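Local coordinates for protein LYND (Lyngbya aestuarii, PDB 4V1T) that probably uses ATP and magnesium to cyclise residues of peptide substrates into azolines, as a YcaO-type cyclodehydratase of cyanobactin biosynthesis, at residues Q709-T721 with N728-F740. Residues are numbered along the deposited sequence; the frame is centred on the assembly and turned at random.
Sequences QQAGLETLVIDQT and NVVKVTVPGMRHF
Leu716 and Ile718 pair with Thr733 and Lys731 as strands 716-719 and 728-733 run antiparallel, their axes 4.8 Å apart at closest approach. Each of these two pairs is joined by two backbone hydrogen bonds. On the face of Leu716 and Ile718, the CG2 branch of Ile718 lies 3.5 Å from Lys731 CB. Lys731 runs on from there, and its NZ forms a salt bridge with Asp528 and a hydrogen bond with Asn532. On the other face, Val717 CG1 packs against Val730 CB at 4.0 Å.

Past the end of strand 716-719, Gln720 N still bonds Val729 O, at 2.7 Å but bent to 136°. Thr721 OG1 takes the next backbone N-H, that of Val729, at 3.1 Å. The same hydroxyl donates to the syn lone pair of Asp719 OD1. Thr721 N reaches this oxygen from above the carboxylate plane, completing an Asx turn. With CG opposite its backbone N (chi1 -177°) and beside its carbonyl carbon, Asp719 brings OD1 forward to Thr721.

At the other end, Leu713 CB meets Val734 CG1 at 3.7 Å, while its CD1 touches Met737 CG with the two side chains nearly perpendicular. Val734 and Met737 also pack on helix 538-561. This is a beta hairpin in the antiparallel sheet of the YcaO domain, flanked by strands 491-498 and 532-535, with the side chain of Val729 about 7 Å from the bound ADP.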
loop_
_atom_site.group_PDB
_atom_site.type_symbol
_atom_site.label_atom_id
_atom_site.label_comp_id
_atom_site.label_asym_id
_atom_site.label_seq_id
_atom_site.Cartn_x
_atom_site.Cartn_y
_atom_site.Cartn_z
ATOM N N GLN B 709 -34.695 -9.609 -25.262
ATOM C CA GLN B 709 -35.366 -9.755 -26.553
ATOM C C GLN B 709 -36.688 -10.514 -26.436
ATOM O O GLN B 709 -37.651 -10.199 -27.136
ATOM C CB GLN B 709 -34.454 -10.478 -27.540
ATOM C CG GLN B 709 -35.011 -10.581 -28.951
ATOM C CD GLN B 709 -34.565 -11.842 -29.655
ATOM O OE1 GLN B 709 -35.293 -12.832 -29.687
ATOM N NE2 GLN B 709 -33.363 -11.814 -30.220
ATOM N N GLN B 710 -36.725 -11.519 -25.566
ATOM C CA GLN B 710 -37.955 -12.279 -25.328
ATOM C C GLN B 710 -39.048 -11.385 -24.759
ATOM O O GLN B 710 -40.233 -11.590 -25.023
ATOM C CB GLN B 710 -37.700 -13.446 -24.371
ATOM C CG GLN B 710 -36.982 -14.626 -25.004
ATOM C CD GLN B 710 -37.823 -15.342 -26.047
ATOM O OE1 GLN B 710 -39.040 -15.470 -25.908
ATOM N NE2 GLN B 710 -37.172 -15.816 -27.100
ATOM N N ALA B 711 -38.637 -10.392 -23.975
ATOM C CA ALA B 711 -39.564 -9.430 -23.397
ATOM C C ALA B 711 -39.852 -8.292 -24.371
ATOM O O ALA B 711 -40.538 -7.334 -24.016
ATOM C CB ALA B 711 -39.009 -8.881 -22.089
ATOM N N GLY B 712 -39.317 -8.398 -25.588
ATOM C CA GLY B 712 -39.509 -7.377 -26.612
ATOM C C GLY B 712 -38.636 -6.162 -26.384
ATOM O O GLY B 712 -39.071 -5.041 -26.626
ATOM N N LEU B 713 -37.402 -6.392 -25.921
ATOM C CA LEU B 713 -36.481 -5.314 -25.564
ATOM C C LEU B 713 -35.137 -5.443 -26.281
ATOM O O LEU B 713 -34.541 -6.522 -26.328
ATOM C CB LEU B 713 -36.251 -5.303 -24.052
ATOM C CG LEU B 713 -37.497 -5.071 -23.189
ATOM C CD1 LEU B 713 -37.181 -5.269 -21.712
ATOM C CD2 LEU B 713 -38.065 -3.685 -23.418
ATOM N N GLU B 714 -34.669 -4.329 -26.836
ATOM C CA GLU B 714 -33.370 -4.268 -27.508
ATOM C C GLU B 714 -32.290 -3.780 -26.538
ATOM O O GLU B 714 -32.535 -2.895 -25.729
ATOM C CB GLU B 714 -33.456 -3.345 -28.725
ATOM C CG GLU B 714 -32.172 -3.227 -29.526
ATOM C CD GLU B 714 -32.355 -2.394 -30.780
ATOM O OE1 GLU B 714 -33.224 -1.495 -30.777
ATOM O OE2 GLU B 714 -31.627 -2.636 -31.764
ATOM N N THR B 715 -31.093 -4.350 -26.628
ATOM C CA THR B 715 -29.988 -3.964 -25.747
ATOM C C THR B 715 -28.833 -3.344 -26.535
ATOM O O THR B 715 -28.230 -4.000 -27.383
ATOM C CB THR B 715 -29.455 -5.167 -24.939
ATOM O OG1 THR B 715 -28.436 -5.834 -25.682
ATOM C CG2 THR B 715 -30.569 -6.129 -24.604
ATOM N N LEU B 716 -28.545 -2.075 -26.263
ATOM C CA LEU B 716 -27.482 -1.351 -26.948
ATOM C C LEU B 716 -26.264 -1.192 -26.049
ATOM O O LEU B 716 -26.366 -1.317 -24.832
ATOM C CB LEU B 716 -27.968 0.038 -27.379
ATOM C CG LEU B 716 -29.086 0.103 -28.420
ATOM C CD1 LEU B 716 -29.543 1.543 -28.619
ATOM C CD2 LEU B 716 -28.661 -0.517 -29.744
ATOM N N VAL B 717 -25.116 -0.906 -26.661
ATOM C CA VAL B 717 -23.890 -0.641 -25.920
ATOM C C VAL B 717 -23.111 0.510 -26.537
ATOM O O VAL B 717 -22.920 0.550 -27.758
ATOM C CB VAL B 717 -22.964 -1.869 -25.895
ATOM C CG1 VAL B 717 -21.799 -1.619 -24.956
ATOM C CG2 VAL B 717 -23.727 -3.113 -25.473
ATOM N N ILE B 718 -22.650 1.431 -25.691
ATOM C CA ILE B 718 -21.680 2.433 -26.109
ATOM C C ILE B 718 -20.387 2.259 -25.313
ATOM O O ILE B 718 -20.361 2.377 -24.089
ATOM C CB ILE B 718 -22.233 3.876 -25.987
ATOM C CG1 ILE B 718 -21.143 4.908 -26.310
ATOM C CG2 ILE B 718 -22.845 4.130 -24.625
ATOM C CD1 ILE B 718 -20.608 4.823 -27.736
ATOM N N ASP B 719 -19.314 1.954 -26.025
ATOM C CA ASP B 719 -18.022 1.780 -25.404
ATOM C C ASP B 719 -17.420 3.143 -25.065
ATOM O O ASP B 719 -17.081 3.918 -25.952
ATOM C CB ASP B 719 -17.089 0.979 -26.321
ATOM C CG ASP B 719 -15.728 0.704 -25.676
ATOM O OD1 ASP B 719 -15.630 0.763 -24.426
ATOM O OD2 ASP B 719 -14.755 0.436 -26.418
ATOM N N GLN B 720 -17.295 3.419 -23.774
ATOM C CA GLN B 720 -16.723 4.666 -23.294
ATOM C C GLN B 720 -15.252 4.512 -22.902
ATOM O O GLN B 720 -14.663 5.419 -22.320
ATOM C CB GLN B 720 -17.516 5.165 -22.082
ATOM C CG GLN B 720 -18.986 5.436 -22.355
ATOM C CD GLN B 720 -19.731 5.867 -21.111
ATOM O OE1 GLN B 720 -19.449 5.396 -20.005
ATOM N NE2 GLN B 720 -20.698 6.769 -21.282
ATOM N N THR B 721 -14.665 3.360 -23.213
ATOM C CA THR B 721 -13.282 3.074 -22.825
ATOM C C THR B 721 -12.320 4.108 -23.403
ATOM O O THR B 721 -12.285 4.342 -24.618
ATOM C CB THR B 721 -12.860 1.679 -23.304
ATOM O OG1 THR B 721 -13.751 0.693 -22.765
ATOM C CG2 THR B 721 -11.433 1.365 -22.871
ATOM N N ASN B 728 -11.904 -1.010 -19.133
ATOM C CA ASN B 728 -13.077 -0.918 -19.985
ATOM C C ASN B 728 -14.246 -0.289 -19.258
ATOM O O ASN B 728 -14.549 -0.654 -18.129
ATOM C CB ASN B 728 -13.469 -2.295 -20.504
ATOM C CG ASN B 728 -12.411 -2.895 -21.412
ATOM O OD1 ASN B 728 -11.775 -3.884 -21.069
ATOM N ND2 ASN B 728 -12.229 -2.297 -22.580
ATOM N N VAL B 729 -14.891 0.670 -19.912
ATOM C CA VAL B 729 -16.092 1.297 -19.394
ATOM C C VAL B 729 -17.137 1.369 -20.497
ATOM O O VAL B 729 -16.835 1.774 -21.623
ATOM C CB VAL B 729 -15.811 2.710 -18.853
ATOM C CG1 VAL B 729 -17.085 3.329 -18.271
ATOM C CG2 VAL B 729 -14.722 2.664 -17.795
ATOM N N VAL B 730 -18.370 0.985 -20.164
ATOM C CA VAL B 730 -19.477 1.034 -21.123
ATOM C C VAL B 730 -20.727 1.637 -20.509
ATOM O O VAL B 730 -20.852 1.731 -19.290
ATOM C CB VAL B 730 -19.858 -0.359 -21.633
ATOM C CG1 VAL B 730 -18.687 -1.019 -22.351
ATOM C CG2 VAL B 730 -20.336 -1.224 -20.477
ATOM N N LYS B 731 -21.650 2.040 -21.370
ATOM C CA LYS B 731 -23.011 2.317 -20.946
ATOM C C LYS B 731 -23.921 1.394 -21.727
ATOM O O LYS B 731 -23.939 1.436 -22.954
ATOM C CB LYS B 731 -23.398 3.782 -21.169
ATOM C CG LYS B 731 -24.853 4.090 -20.820
ATOM C CD LYS B 731 -25.156 5.581 -20.871
ATOM C CE LYS B 731 -26.536 5.899 -20.293
ATOM N NZ LYS B 731 -26.553 5.815 -18.800
ATOM N N VAL B 732 -24.643 0.541 -21.004
ATOM C CA VAL B 732 -25.633 -0.338 -21.598
ATOM C C VAL B 732 -27.011 0.312 -21.510
ATOM O O VAL B 732 -27.405 0.782 -20.444
ATOM C CB VAL B 732 -25.671 -1.691 -20.890
ATOM C CG1 VAL B 732 -26.590 -2.642 -21.623
ATOM C CG2 VAL B 732 -24.260 -2.270 -20.783
ATOM N N THR B 733 -27.730 0.316 -22.631
ATOM C CA THR B 733 -29.053 0.912 -22.707
ATOM C C THR B 733 -30.054 -0.068 -23.281
ATOM O O THR B 733 -29.854 -0.583 -24.375
ATOM C CB THR B 733 -29.044 2.184 -23.576
ATOM O OG1 THR B 733 -28.261 3.183 -22.918
ATOM C CG2 THR B 733 -30.470 2.728 -23.784
ATOM N N VAL B 734 -31.135 -0.302 -22.535
ATOM C CA VAL B 734 -32.233 -1.149 -22.977
ATOM C C VAL B 734 -33.520 -0.325 -22.974
ATOM O O VAL B 734 -34.206 -0.243 -21.959
ATOM C CB VAL B 734 -32.391 -2.397 -22.090
ATOM C CG1 VAL B 734 -33.512 -3.275 -22.606
ATOM C CG2 VAL B 734 -31.096 -3.207 -22.062
ATOM N N PRO B 735 -33.845 0.307 -24.109
ATOM C CA PRO B 735 -35.002 1.210 -24.165
ATOM C C PRO B 735 -36.294 0.558 -23.690
ATOM O O PRO B 735 -36.650 -0.510 -24.169
ATOM C CB PRO B 735 -35.091 1.560 -25.650
ATOM C CG PRO B 735 -33.691 1.424 -26.144
ATOM C CD PRO B 735 -33.134 0.253 -25.399
ATOM N N GLY B 736 -36.973 1.208 -22.747
ATOM C CA GLY B 736 -38.202 0.690 -22.163
ATOM C C GLY B 736 -38.024 0.336 -20.695
ATOM O O GLY B 736 -38.932 0.512 -19.890
ATOM N N MET B 737 -36.846 -0.158 -20.335
ATOM C CA MET B 737 -36.582 -0.521 -18.946
ATOM C C MET B 737 -36.494 0.726 -18.093
ATOM O O MET B 737 -35.972 1.747 -18.522
ATOM C CB MET B 737 -35.311 -1.363 -18.833
ATOM C CG MET B 737 -35.494 -2.760 -19.426
ATOM S SD MET B 737 -34.091 -3.854 -19.187
ATOM C CE MET B 737 -34.264 -4.238 -17.452
ATOM N N ARG B 738 -37.016 0.628 -16.878
ATOM C CA ARG B 738 -37.246 1.794 -16.039
ATOM C C ARG B 738 -36.068 2.149 -15.130
ATOM O O ARG B 738 -35.383 1.272 -14.591
ATOM C CB ARG B 738 -38.498 1.572 -15.185
ATOM C CG ARG B 738 -39.658 0.908 -15.914
ATOM C CD ARG B 738 -40.094 1.705 -17.126
ATOM N NE ARG B 738 -40.634 3.002 -16.743
ATOM C CZ ARG B 738 -41.544 3.681 -17.425
ATOM N NH1 ARG B 738 -42.046 3.196 -18.545
ATOM N NH2 ARG B 738 -41.957 4.851 -16.972
ATOM N N HIS B 739 -35.853 3.452 -14.968
ATOM C CA HIS B 739 -34.970 3.982 -13.946
ATOM C C HIS B 739 -35.789 4.058 -12.669
ATOM O O HIS B 739 -37.007 4.174 -12.744
ATOM C CB HIS B 739 -34.444 5.362 -14.363
ATOM C CG HIS B 739 -33.157 5.755 -13.702
ATOM N ND1 HIS B 739 -32.217 6.542 -14.330
ATOM C CD2 HIS B 739 -32.652 5.476 -12.480
ATOM C CE1 HIS B 739 -31.191 6.735 -13.522
ATOM N NE2 HIS B 739 -31.428 6.095 -12.394
ATOM N N PHE B 740 -35.150 3.971 -11.505
ATOM C CA PHE B 740 -35.877 4.111 -10.243
ATOM C C PHE B 740 -36.087 5.571 -9.846
ATOM O O PHE B 740 -36.408 5.874 -8.697
ATOM C CB PHE B 740 -35.181 3.337 -9.109
ATOM C CG PHE B 740 -33.772 3.793 -8.791
ATOM C CD1 PHE B 740 -33.518 5.067 -8.307
ATOM C CD2 PHE B 740 -32.717 2.905 -8.881
ATOM C CE1 PHE B 740 -32.231 5.460 -7.981
ATOM C CE2 PHE B 740 -31.426 3.295 -8.550
ATOM C CZ PHE B 740 -31.182 4.572 -8.106
#